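Local coordinates for YfkN protein (Bacillus subtilis subsp. subtilis, PDB 3GVE) that belongs to the calcineurin-like phosphoesterase family and holds a manganese ion and a magnesium ion side by side in one two-metal site, at residues D28-K33 / G68-E73; V95-K100 / G124-I129; N131-T136 / V187-I192; L287-L292 / K307-S312. All blocks are in the same frame, centred on the assembly; numbering follows the deposited sequence. Where two conformers were deposited one is given.

Contact 1 (D28-K33 / G68-E73); sequences DYYSDK and GNPLGE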
loop_
_atom_site.group_PDB
_atom_site.type_symbol
_atom_site.label_atom_id
_atom_site.label_comp_id
_atom_site.label_asym_id
_atom_site.label_seq_id
_atom_site.Cartn_x
_atom_site.Cartn_y
_atom_site.Cartn_z
ATOM N N ASP A 28 -12.302 -0.154 1.392
ATOM C CA ASP A 28 -11.109 -0.762 1.955
ATOM C C ASP A 28 -11.470 -2.178 2.402
ATOM O O ASP A 28 -12.158 -2.359 3.397
ATOM C CB ASP A 28 -10.628 0.091 3.153
ATOM C CG ASP A 28 -9.466 -0.529 3.907
ATOM O OD1 ASP A 28 -8.924 -1.530 3.477
ATOM O OD2 ASP A 28 -9.107 0.014 4.957
ATOM N N TYR A 29 -11.021 -3.180 1.666
ATOM C CA TYR A 29 -11.342 -4.566 1.999
ATOM C C TYR A 29 -10.629 -5.062 3.253
ATOM O O TYR A 29 -11.067 -6.029 3.847
ATOM C CB TYR A 29 -11.033 -5.534 0.843
ATOM C CG TYR A 29 -11.917 -5.344 -0.383
ATOM C CD1 TYR A 29 -13.247 -5.746 -0.381
ATOM C CD2 TYR A 29 -11.417 -4.739 -1.533
ATOM C CE1 TYR A 29 -14.046 -5.554 -1.479
ATOM C CE2 TYR A 29 -12.211 -4.553 -2.630
ATOM C CZ TYR A 29 -13.526 -4.962 -2.601
ATOM O OH TYR A 29 -14.329 -4.768 -3.694
ATOM N N TYR A 30 -9.523 -4.424 3.613
ATOM C CA TYR A 30 -8.750 -4.836 4.787
ATOM C C TYR A 30 -9.417 -4.383 6.076
ATOM O O TYR A 30 -9.678 -5.227 6.916
ATOM C CB TYR A 30 -7.307 -4.334 4.713
ATOM C CG TYR A 30 -6.692 -4.546 3.349
ATOM C CD1 TYR A 30 -6.532 -3.492 2.497
ATOM C CD2 TYR A 30 -6.288 -5.802 2.921
ATOM C CE1 TYR A 30 -5.993 -3.666 1.240
ATOM C CE2 TYR A 30 -5.745 -5.985 1.654
ATOM C CZ TYR A 30 -5.600 -4.905 0.831
ATOM O OH TYR A 30 -5.057 -5.043 -0.418
ATOM N N SER A 31 -9.839 -3.135 6.226
ATOM C CA SER A 31 -10.611 -2.730 7.387
ATOM C C SER A 31 -12.085 -3.128 7.242
ATOM O O SER A 31 -12.845 -3.118 8.189
ATOM C CB SER A 31 -10.457 -1.240 7.585
ATOM O OG SER A 31 -11.020 -0.555 6.515
ATOM N N ASP A 32 -12.530 -3.538 6.037
ATOM C CA ASP A 32 -13.874 -3.939 5.657
ATOM C C ASP A 32 -14.817 -2.779 5.886
ATOM O O ASP A 32 -15.817 -2.890 6.574
ATOM C CB ASP A 32 -14.314 -5.197 6.419
ATOM C CG ASP A 32 -15.381 -5.997 5.693
ATOM O OD1 ASP A 32 -15.977 -5.514 4.728
ATOM O OD2 ASP A 32 -15.604 -7.147 6.108
ATOM N N LYS A 33 -14.492 -1.649 5.290
ATOM C CA LYS A 33 -15.387 -0.506 5.311
ATOM C C LYS A 33 -15.200 0.434 4.138
ATOM O O LYS A 33 -14.160 0.470 3.498
ATOM C CB LYS A 33 -15.227 0.297 6.585
ATOM C CG LYS A 33 -13.830 0.588 6.930
ATOM C CD LYS A 33 -13.689 0.620 8.431
ATOM C CE LYS A 33 -13.748 2.035 8.934
ATOM N NZ LYS A 33 -12.408 2.622 9.187
ATOM N N GLY A 68 -3.912 -5.700 -6.919
ATOM C CA GLY A 68 -3.527 -4.880 -5.785
ATOM C C GLY A 68 -4.341 -5.052 -4.519
ATOM O O GLY A 68 -3.871 -4.781 -3.434
ATOM N N ASN A 69 -5.583 -5.489 -4.668
ATOM C CA ASN A 69 -6.473 -5.676 -3.517
ATOM C C ASN A 69 -7.204 -7.021 -3.585
ATOM O O ASN A 69 -6.986 -7.771 -4.501
ATOM C CB ASN A 69 -7.407 -4.468 -3.318
ATOM C CG ASN A 69 -8.509 -4.359 -4.370
ATOM O OD1 ASN A 69 -9.194 -3.343 -4.462
ATOM N ND2 ASN A 69 -8.705 -5.400 -5.122
ATOM N N PRO A 70 -8.061 -7.334 -2.617
ATOM C CA PRO A 70 -8.737 -8.639 -2.640
ATOM C C PRO A 70 -9.722 -8.850 -3.797
ATOM O O PRO A 70 -9.996 -9.981 -4.112
ATOM C CB PRO A 70 -9.440 -8.687 -1.275
ATOM C CG PRO A 70 -8.517 -7.914 -0.403
ATOM C CD PRO A 70 -8.079 -6.751 -1.262
ATOM N N LEU A 71 -10.212 -7.790 -4.426
ATOM C CA LEU A 71 -11.065 -7.950 -5.601
ATOM C C LEU A 71 -10.258 -8.522 -6.769
ATOM O O LEU A 71 -10.717 -9.404 -7.463
ATOM C CB LEU A 71 -11.746 -6.630 -5.979
ATOM C CG LEU A 71 -12.733 -6.759 -7.140
ATOM C CD1 LEU A 71 -13.953 -5.860 -6.952
ATOM C CD2 LEU A 71 -12.074 -6.534 -8.489
ATOM N N GLY A 72 -9.034 -8.039 -6.943
ATOM C CA GLY A 72 -8.148 -8.591 -7.949
ATOM C C GLY A 72 -7.799 -10.041 -7.656
ATOM O O GLY A 72 -7.697 -10.851 -8.560
ATOM N N GLU A 73 -7.609 -10.350 -6.375
ATOM C CA GLU A 73 -7.338 -11.724 -5.924
ATOM C C GLU A 73 -8.539 -12.623 -6.183
ATOM O O GLU A 73 -8.403 -13.736 -6.628
ATOM C CB GLU A 73 -7.083 -11.758 -4.420
ATOM C CG GLU A 73 -5.785 -11.232 -3.976
ATOM C CD GLU A 73 -5.734 -11.098 -2.446
ATOM O OE1 GLU A 73 -4.896 -10.326 -1.981
ATOM O OE2 GLU A 73 -6.544 -11.733 -1.717
#
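With CG anti to the carbonyl carbon in both Tyr29 (chi1 -67°) and Tyr30 (chi1 -45°), the two rings reach from a tight turn toward the start of helix 70-85, where Pro70 is the first helical residue and Asn69 holds the N-cap position. The backbones stay well apart, the nearest CA atoms being those of Tyr29 and Pro70 at 6.7 Å, and no hydrogen bond spans the gap, so the contact rests on apolar touch. CB of Tyr29 lies 3.7 Å from CG of Pro70, slanting in from one side of the proline ring, the side chains antiparallel. Farther out, CE2 of Tyr29 passes 4.0 Å from CB of Leu71. The Tyr29 hydroxyl, though close to Leu71, bonds to His332 of helix 322-340; that helix also touches Pro70 with Val339 and Leu71 with Thr335. The turn is braced from within: Asp28 and Lys33 pair through their backbones, Asp32 and Lys33 form a G1 beta bulge opposite Asp28, and Asp28 OD1 takes the N-H of Tyr30 in an Asx turn, from above the carboxylate plane. Tyr30 enters at the CD end, from the other side and nearer the ring plane, its CZ 3.7 Å from CD of Pro70.

Contact 2 (V95-K100 / G124-I129); sequences VMNALK and GADFPI
The amide of Asn97 and the carboxylate of Asp126 lie stacked, their planes 5° apart, with CG of Asn97 3.5 Å from CG of Asp126. The Phe127 ring stands nearly upright to that amide, at 81°; one of its faces carries CB of Ala125, 3.9 Å above the plane and over the ring centre. CB of Met96, a selenomethionine, approaches the same ring obliquely, 3.6 Å from CZ of Phe127. Two straight hydrogen bonds fix the rotation of the Asn97 amide. Its ND2 donates to the carbonyl O of Gly124 at 3.0 Å, the acceptor lying in the amide plane, while its OD1 receives the backbone N of Asp126 at 2.8 Å, the donor tilted 35° from the carbonyl plane. Both ends of one amide thus clasp the backbone two residues apart. A water adds a bridge, donating to Asn97 O and to Asp126 OD2. On the helix side, Lys100 has positive phi, and its N bonds back to Asn97 O. The geometry is that of a Schellman motif closing helix 91-98, with the asparagine of its last turn gripping the loop that leads from helix 115-123 to strand 129-130 in this calcineurin-like fold.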
loop_
_atom_site.group_PDB
_atom_site.type_symbol
_atom_site.label_atom_id
_atom_site.label_comp_id
_atom_site.label_asym_id
_atom_site.label_seq_id
_atom_site.Cartn_x
_atom_site.Cartn_y
_atom_site.Cartn_z
ATOM N N VAL A 95 -15.985 -3.340 -15.969
ATOM C CA VAL A 95 -16.183 -1.933 -15.568
ATOM C C VAL A 95 -15.630 -0.959 -16.617
ATOM O O VAL A 95 -16.241 0.023 -17.001
ATOM C CB VAL A 95 -15.537 -1.636 -14.182
ATOM C CG1 VAL A 95 -15.610 -0.192 -13.841
ATOM C CG2 VAL A 95 -16.280 -2.462 -13.085
HETATM N N MSE A 96 -14.424 -1.255 -17.096
HETATM C CA MSE A 96 -13.759 -0.423 -18.113
HETATM C C MSE A 96 -14.566 -0.367 -19.430
HETATM O O MSE A 96 -14.651 0.644 -20.078
HETATM C CB MSE A 96 -12.324 -0.914 -18.402
HETATM C CG MSE A 96 -11.452 -1.173 -17.159
HETATM SE SE MSE A 96 -11.405 0.246 -15.816
HETATM C CE MSE A 96 -9.917 1.310 -16.538
ATOM N N ASN A 97 -15.196 -1.485 -19.765
ATOM C CA ASN A 97 -16.026 -1.639 -20.943
ATOM C C ASN A 97 -17.273 -0.751 -20.751
ATOM O O ASN A 97 -17.703 -0.024 -21.629
ATOM C CB ASN A 97 -16.443 -3.091 -21.171
ATOM C CG ASN A 97 -15.313 -3.941 -21.789
ATOM O OD1 ASN A 97 -14.303 -3.415 -22.272
ATOM N ND2 ASN A 97 -15.523 -5.231 -21.797
ATOM N N ALA A 98 -17.840 -0.826 -19.552
ATOM C CA ALA A 98 -19.053 -0.072 -19.229
ATOM C C ALA A 98 -18.804 1.434 -19.250
ATOM O O ALA A 98 -19.674 2.192 -19.609
ATOM C CB ALA A 98 -19.625 -0.512 -17.887
ATOM N N LEU A 99 -17.605 1.854 -18.864
ATOM C CA LEU A 99 -17.201 3.267 -18.891
ATOM C C LEU A 99 -16.697 3.700 -20.273
ATOM O O LEU A 99 -16.331 4.847 -20.479
ATOM C CB LEU A 99 -16.111 3.528 -17.850
ATOM C CG LEU A 99 -16.522 3.447 -16.379
ATOM C CD1 LEU A 99 -15.329 3.627 -15.457
ATOM C CD2 LEU A 99 -17.585 4.508 -16.084
ATOM N N LYS A 100 -16.674 2.753 -21.198
ATOM C CA LYS A 100 -16.302 3.022 -22.588
ATOM C C LYS A 100 -14.879 3.607 -22.700
ATOM O O LYS A 100 -14.645 4.607 -23.357
ATOM C CB LYS A 100 -17.365 3.898 -23.284
ATOM C CG LYS A 100 -18.712 3.190 -23.362
ATOM C CD LYS A 100 -19.764 4.060 -24.031
ATOM C CE LYS A 100 -21.111 3.357 -24.035
ATOM N NZ LYS A 100 -21.979 3.854 -25.153
ATOM N N GLY A 124 -11.174 -9.966 -23.109
ATOM C CA GLY A 124 -12.472 -9.417 -22.784
ATOM C C GLY A 124 -12.666 -7.891 -22.946
ATOM O O GLY A 124 -13.790 -7.424 -22.815
ATOM N N ALA A 125 -11.563 -7.132 -23.170
ATOM C CA ALA A 125 -11.687 -5.697 -23.337
ATOM C C ALA A 125 -12.285 -5.355 -24.674
ATOM O O ALA A 125 -11.824 -5.914 -25.751
ATOM C CB ALA A 125 -10.354 -5.059 -23.159
ATOM N N ASP A 126 -13.196 -4.410 -24.697
ATOM C CA ASP A 126 -13.796 -3.929 -25.927
ATOM C C ASP A 126 -12.823 -3.011 -26.627
ATOM O O ASP A 126 -12.971 -2.743 -27.772
ATOM C CB ASP A 126 -15.075 -3.143 -25.631
ATOM C CG ASP A 126 -16.200 -3.996 -25.173
ATOM O OD1 ASP A 126 -16.199 -5.176 -25.375
ATOM O OD2 ASP A 126 -17.100 -3.378 -24.578
ATOM N N PHE A 127 -11.851 -2.515 -25.880
ATOM C CA PHE A 127 -10.893 -1.533 -26.360
ATOM C C PHE A 127 -9.514 -2.174 -26.448
ATOM O O PHE A 127 -9.249 -3.146 -25.795
ATOM C CB PHE A 127 -10.857 -0.337 -25.401
ATOM C CG PHE A 127 -10.664 -0.730 -23.959
ATOM C CD1 PHE A 127 -9.403 -0.786 -23.421
ATOM C CD2 PHE A 127 -11.740 -1.090 -23.165
ATOM C CE1 PHE A 127 -9.218 -1.166 -22.109
ATOM C CE2 PHE A 127 -11.569 -1.481 -21.856
ATOM C CZ PHE A 127 -10.319 -1.510 -21.308
ATOM N N PRO A 128 -8.643 -1.582 -27.246
ATOM C CA PRO A 128 -7.279 -2.099 -27.381
ATOM C C PRO A 128 -6.442 -1.859 -26.122
ATOM O O PRO A 128 -6.491 -0.790 -25.541
ATOM C CB PRO A 128 -6.700 -1.267 -28.531
ATOM C CG PRO A 128 -7.539 -0.016 -28.560
ATOM C CD PRO A 128 -8.907 -0.469 -28.170
ATOM N N ILE A 129 -5.678 -2.868 -25.744
ATOM C CA ILE A 129 -4.686 -2.776 -24.676
ATOM C C ILE A 129 -3.335 -2.965 -25.360
ATOM O O ILE A 129 -3.064 -3.996 -25.935
ATOM C CB ILE A 129 -4.976 -3.811 -23.577
ATOM C CG1 ILE A 129 -6.290 -3.430 -22.886
ATOM C CG2 ILE A 129 -3.855 -3.843 -22.569
ATOM C CD1 ILE A 129 -6.811 -4.467 -21.878
HETATM O O HOH W 1 -16.987 -0.573 -24.140
#

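Contact 3 (N131-T136 / V187-I192); sequences NANVKT and VQVQDI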
loop_
_atom_site.group_PDB
_atom_site.type_symbol
_atom_site.label_atom_id
_atom_site.label_comp_id
_atom_site.label_asym_id
_atom_site.label_seq_id
_atom_site.Cartn_x
_atom_site.Cartn_y
_atom_site.Cartn_z
ATOM N N ASN A 131 0.985 -2.516 -25.859
ATOM C CA ASN A 131 2.315 -2.473 -25.276
ATOM C C ASN A 131 3.351 -2.746 -26.365
ATOM O O ASN A 131 3.200 -3.721 -27.085
ATOM C CB ASN A 131 2.470 -3.485 -24.146
ATOM C CG ASN A 131 3.917 -3.629 -23.730
ATOM O OD1 ASN A 131 4.650 -4.408 -24.318
ATOM N ND2 ASN A 131 4.352 -2.832 -22.773
ATOM N N ALA A 132 4.339 -1.886 -26.469
ATOM C CA ALA A 132 5.288 -1.957 -27.561
ATOM C C ALA A 132 6.610 -2.590 -27.179
ATOM O O ALA A 132 7.332 -3.028 -28.057
ATOM C CB ALA A 132 5.529 -0.554 -28.140
ATOM N N ASN A 133 6.947 -2.613 -25.894
ATOM C CA ASN A 133 8.305 -3.009 -25.496
ATOM C C ASN A 133 8.510 -4.429 -24.961
ATOM O O ASN A 133 9.623 -4.913 -24.941
ATOM C CB ASN A 133 8.990 -1.925 -24.621
ATOM C CG ASN A 133 8.371 -1.755 -23.218
ATOM O OD1 ASN A 133 7.173 -1.887 -23.020
ATOM N ND2 ASN A 133 9.217 -1.415 -22.252
ATOM N N VAL A 134 7.447 -5.107 -24.556
ATOM C CA VAL A 134 7.574 -6.509 -24.175
ATOM C C VAL A 134 7.577 -7.384 -25.425
ATOM O O VAL A 134 6.690 -7.293 -26.239
ATOM C CB VAL A 134 6.453 -6.969 -23.210
ATOM C CG1 VAL A 134 6.689 -8.432 -22.769
ATOM C CG2 VAL A 134 6.404 -6.050 -21.991
ATOM N N LYS A 135 8.604 -8.217 -25.548
ATOM C CA LYS A 135 8.780 -9.050 -26.730
ATOM C C LYS A 135 8.935 -10.536 -26.381
ATOM O O LYS A 135 9.252 -10.890 -25.267
ATOM C CB LYS A 135 9.969 -8.529 -27.544
ATOM C CG LYS A 135 9.677 -7.153 -28.157
ATOM C CD LYS A 135 10.856 -6.607 -28.955
ATOM C CE LYS A 135 10.585 -5.226 -29.492
ATOM N NZ LYS A 135 11.705 -4.764 -30.332
ATOM N N THR A 136 8.678 -11.398 -27.364
ATOM C CA THR A 136 8.961 -12.815 -27.206
ATOM C C THR A 136 10.490 -12.956 -27.190
ATOM O O THR A 136 11.198 -12.023 -27.519
ATOM C CB THR A 136 8.383 -13.657 -28.360
ATOM O OG1 THR A 136 9.050 -13.311 -29.567
ATOM C CG2 THR A 136 6.864 -13.427 -28.536
ATOM N N VAL A 187 9.679 -13.946 -22.012
ATOM C CA VAL A 187 9.658 -12.662 -22.703
ATOM C C VAL A 187 10.942 -11.963 -22.380
ATOM O O VAL A 187 11.667 -12.403 -21.488
ATOM C CB VAL A 187 8.461 -11.806 -22.224
ATOM C CG1 VAL A 187 7.147 -12.429 -22.579
ATOM C CG2 VAL A 187 8.517 -11.506 -20.679
ATOM N N GLN A 188 11.162 -10.900 -23.107
ATOM C CA GLN A 188 12.227 -9.919 -22.793
ATOM C C GLN A 188 11.636 -8.513 -22.934
ATOM O O GLN A 188 10.523 -8.348 -23.493
ATOM C CB GLN A 188 13.390 -10.001 -23.775
ATOM C CG GLN A 188 13.034 -9.505 -25.131
ATOM C CD GLN A 188 14.034 -9.820 -26.221
ATOM O OE1 GLN A 188 13.852 -10.756 -26.984
ATOM N NE2 GLN A 188 15.084 -8.997 -26.337
ATOM N N VAL A 189 12.296 -7.504 -22.389
ATOM C CA VAL A 189 11.730 -6.168 -22.448
ATOM C C VAL A 189 12.716 -5.133 -22.956
ATOM O O VAL A 189 13.767 -4.920 -22.374
ATOM C CB VAL A 189 11.183 -5.703 -21.069
ATOM C CG1 VAL A 189 10.490 -4.356 -21.194
ATOM C CG2 VAL A 189 10.246 -6.732 -20.472
ATOM N N GLN A 190 12.336 -4.494 -24.047
ATOM C CA GLN A 190 13.121 -3.476 -24.690
ATOM C C GLN A 190 13.040 -2.169 -23.899
ATOM O O GLN A 190 12.010 -1.835 -23.312
ATOM C CB GLN A 190 12.595 -3.297 -26.113
ATOM C CG GLN A 190 13.322 -2.276 -26.967
ATOM C CD GLN A 190 12.692 -2.119 -28.335
ATOM O OE1 GLN A 190 11.512 -2.372 -28.516
ATOM N NE2 GLN A 190 13.484 -1.669 -29.300
ATOM N N ASP A 191 14.153 -1.448 -23.892
ATOM C CA ASP A 191 14.214 -0.113 -23.315
ATOM C C ASP A 191 13.039 0.721 -23.809
ATOM O O ASP A 191 12.688 0.689 -24.970
ATOM C CB ASP A 191 15.529 0.573 -23.710
ATOM C CG ASP A 191 15.542 2.054 -23.375
ATOM O OD1 ASP A 191 15.616 2.356 -22.188
ATOM O OD2 ASP A 191 15.466 2.882 -24.285
ATOM N N ILE A 192 12.460 1.490 -22.890
ATOM C CA ILE A 192 11.305 2.319 -23.208
ATOM C C ILE A 192 11.529 3.290 -24.383
ATOM O O ILE A 192 10.780 3.249 -25.344
ATOM C CB ILE A 192 10.778 3.036 -21.950
ATOM C CG1 ILE A 192 10.179 1.997 -21.005
ATOM C CG2 ILE A 192 9.730 4.093 -22.321
ATOM C CD1 ILE A 192 9.877 2.534 -19.617
HETATM O O HOH W 2 9.109 -1.694 -29.778
#
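Asn133 and Gln190 meet twice. The N of Gln190 donates to Asn133 O at 2.9 Å, and ND2 of Asn133 returns a bond of 3.0 Å to Gln190 O, which lies near the amide plane; ND2 also donates to Val171 O. A chi1 of 69° sets the Asn133 amide between its own N and carbonyl carbon, turned toward the partner chain. The antiparallel pairing then runs on: Lys135 and Gln188 form a hydrogen-bonded pair, N of Lys135 to O of Gln188 at 2.8 Å and almost straight (178°), and Val134 faces Val189 as a non-hydrogen-bonded pair. The tight part is the valine face, where CG1 of Val134 sits 3.8 Å from CB of Val187 and Ile175 and Met176 of helix 175-178 press on the valines. The opposite face, with Lys135 and Gln188, is looser and more exposed to solvent. There the extended Lys135 chain crosses Gln190, its NZ making a weak bond of 3.0 Å to Gln190 OE1; the stronger partner of that ammonium is Glu198, which also accepts from Gln190 NE2. A water reaches both Ala132 O and Gln190 OE1. This two-stranded ribbon lies beside helix 192-205, whose Ser195 touches Asn133 and Gln190, while Ala132 packs on Ile168 and Ile192 on Phe170 of strand 160-170.

Contact 4 (L287-L292 / K307-S312); sequences LGVIDL and KGSIES
Val289 and Ser309 face each other as the middle hydrogen-bonded pair of an antiparallel beta hairpin, strands 286-297 and 300-312, with side chains on the same face as Leu287, Glu311, Asp291 and Lys307. The axes of segments 287-292 and 307-312 run 153° apart and approach to 4.7 Å. Three such pairs give six backbone bonds, including N of Val289 to O of Ser309 at 2.9 Å. Side by side on that face, CB of Val289 lies 3.8 Å from OG of Ser309. Asp291 OD1 bonds to His11 and Ser13, while its OD2 stays with a water between the strands; the Glu311 carboxylate bonds to His50 and Lys49. Helix 40-53 packs on the Leu287, Val289 and Glu311 part of this face, through Leu46, Ile47 and His50. On the reverse face each isoleucine lies across from a glycine. Ile310, its CG1 between the backbone N and the carbonyl carbon (chi1 52°), brings CG2 to 4.1 Å from CA of Gly288, and Ile290 sets CG1 4.2 Å from CA of Gly308. Back beside the valine, the water that joins the strands lies 2.9 Å from Val289 O and also reaches Asp291 OD2 and Ser309 OG.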
loop_
_atom_site.group_PDB
_atom_site.type_symbol
_atom_site.label_atom_id
_atom_site.label_comp_id
_atom_site.label_asym_id
_atom_site.label_seq_id
_atom_site.Cartn_x
_atom_site.Cartn_y
_atom_site.Cartn_z
ATOM N N LEU A 287 -8.038 12.343 -11.621
ATOM C CA LEU A 287 -8.184 12.078 -13.047
ATOM C C LEU A 287 -7.190 12.974 -13.795
ATOM O O LEU A 287 -7.065 14.153 -13.498
ATOM C CB LEU A 287 -9.592 12.433 -13.500
ATOM C CG LEU A 287 -9.904 12.129 -14.967
ATOM C CD1 LEU A 287 -9.888 10.628 -15.199
ATOM C CD2 LEU A 287 -11.252 12.738 -15.357
ATOM N N GLY A 288 -6.497 12.411 -14.776
ATOM C CA GLY A 288 -5.628 13.200 -15.638
ATOM C C GLY A 288 -6.434 13.772 -16.788
ATOM O O GLY A 288 -7.314 13.125 -17.314
ATOM N N VAL A 289 -6.094 14.990 -17.182
ATOM C CA VAL A 289 -6.812 15.688 -18.246
ATOM C C VAL A 289 -5.802 16.393 -19.129
ATOM O O VAL A 289 -5.104 17.272 -18.677
ATOM C CB VAL A 289 -7.830 16.726 -17.674
ATOM C CG1 VAL A 289 -8.600 17.405 -18.803
ATOM C CG2 VAL A 289 -8.786 16.061 -16.695
ATOM N N ILE A 290 -5.736 15.985 -20.389
ATOM C CA ILE A 290 -4.922 16.684 -21.371
ATOM C C ILE A 290 -5.811 17.307 -22.444
ATOM O O ILE A 290 -6.653 16.651 -23.013
ATOM C CB ILE A 290 -3.897 15.738 -22.027
ATOM C CG1 ILE A 290 -2.835 15.348 -20.993
ATOM C CG2 ILE A 290 -3.281 16.364 -23.250
ATOM C CD1 ILE A 290 -1.779 14.390 -21.517
ATOM N N ASP A 291 -5.599 18.592 -22.688
ATOM C CA ASP A 291 -6.300 19.312 -23.748
ATOM C C ASP A 291 -5.315 19.575 -24.874
ATOM O O ASP A 291 -4.229 20.064 -24.648
ATOM C CB ASP A 291 -6.895 20.617 -23.209
ATOM C CG ASP A 291 -8.006 20.361 -22.206
ATOM O OD1 ASP A 291 -9.057 19.873 -22.606
ATOM O OD2 ASP A 291 -7.797 20.607 -21.008
ATOM N N LEU A 292 -5.717 19.199 -26.078
ATOM C CA LEU A 292 -4.965 19.493 -27.298
ATOM C C LEU A 292 -5.788 20.412 -28.188
ATOM O O LEU A 292 -6.942 20.141 -28.441
ATOM C CB LEU A 292 -4.659 18.215 -28.073
ATOM C CG LEU A 292 -3.824 17.142 -27.355
ATOM C CD1 LEU A 292 -3.567 15.931 -28.231
ATOM C CD2 LEU A 292 -2.519 17.739 -26.804
ATOM N N LYS A 307 -2.343 21.484 -22.837
ATOM C CA LYS A 307 -2.268 21.661 -21.390
ATOM C C LYS A 307 -2.419 20.287 -20.736
ATOM O O LYS A 307 -3.247 19.509 -21.207
ATOM C CB LYS A 307 -3.401 22.578 -20.934
ATOM C CG LYS A 307 -3.401 22.910 -19.445
ATOM C CD LYS A 307 -4.585 23.833 -19.111
ATOM C CE LYS A 307 -4.828 23.935 -17.631
ATOM N NZ LYS A 307 -3.785 24.674 -16.979
ATOM N N GLY A 308 -1.644 20.001 -19.677
ATOM C CA GLY A 308 -1.852 18.846 -18.807
ATOM C C GLY A 308 -2.279 19.303 -17.439
ATOM O O GLY A 308 -1.621 20.206 -16.858
ATOM N N SER A 309 -3.302 18.704 -16.882
ATOM C CA SER A 309 -3.760 19.027 -15.541
ATOM C C SER A 309 -4.294 17.801 -14.863
ATOM O O SER A 309 -4.544 16.762 -15.531
ATOM C CB SER A 309 -4.870 20.093 -15.624
ATOM O OG SER A 309 -5.979 19.706 -16.340
ATOM N N ILE A 310 -4.393 17.827 -13.557
ATOM C CA ILE A 310 -5.002 16.716 -12.848
ATOM C C ILE A 310 -6.062 17.303 -11.939
ATOM O O ILE A 310 -5.946 18.424 -11.503
ATOM C CB ILE A 310 -3.978 15.888 -12.052
ATOM C CG1 ILE A 310 -3.138 16.800 -11.137
ATOM C CG2 ILE A 310 -3.061 15.097 -13.006
ATOM C CD1 ILE A 310 -2.186 16.042 -10.227
ATOM N N GLU A 311 -7.098 16.531 -11.664
ATOM C CA GLU A 311 -8.200 16.990 -10.815
ATOM C C GLU A 311 -8.450 15.939 -9.764
ATOM O O GLU A 311 -8.568 14.780 -10.075
ATOM C CB GLU A 311 -9.454 17.211 -11.660
ATOM C CG GLU A 311 -10.660 17.648 -10.834
ATOM C CD GLU A 311 -11.854 18.079 -11.670
ATOM O OE1 GLU A 311 -12.041 17.606 -12.797
ATOM O OE2 GLU A 311 -12.620 18.885 -11.156
ATOM N N SER A 312 -8.533 16.365 -8.514
ATOM C CA SER A 312 -8.806 15.460 -7.403
ATOM C C SER A 312 -10.278 15.075 -7.297
ATOM O O SER A 312 -11.146 15.857 -7.607
ATOM C CB SER A 312 -8.403 16.124 -6.076
ATOM O OG SER A 312 -9.145 17.306 -5.864
HETATM O O HOH W 3 -5.751 20.116 -18.970
#

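From the N terminus the four contacts close in series, none nested within or crossing another. Contact 1 closes a 34-residue excursion, bringing the turn between strands 27-28 and 33-34 to the start of helix 70-85. Contact 2 follows, joining the end of helix 91-98 to the loop after helix 115-123; its second segment nearly adjoins the first of contact 3, although their centres are 23 Å apart. Contact 3 spans 50 residues, 20 of them in strands 146-154 and 160-170, before pairing its ribbon. Contact 4 is a local hairpin at the edge of the four-stranded sheet, on the opposite side of the chain's centre from contact 3. Helix 322-340 packs on residues of contacts 1 and 2.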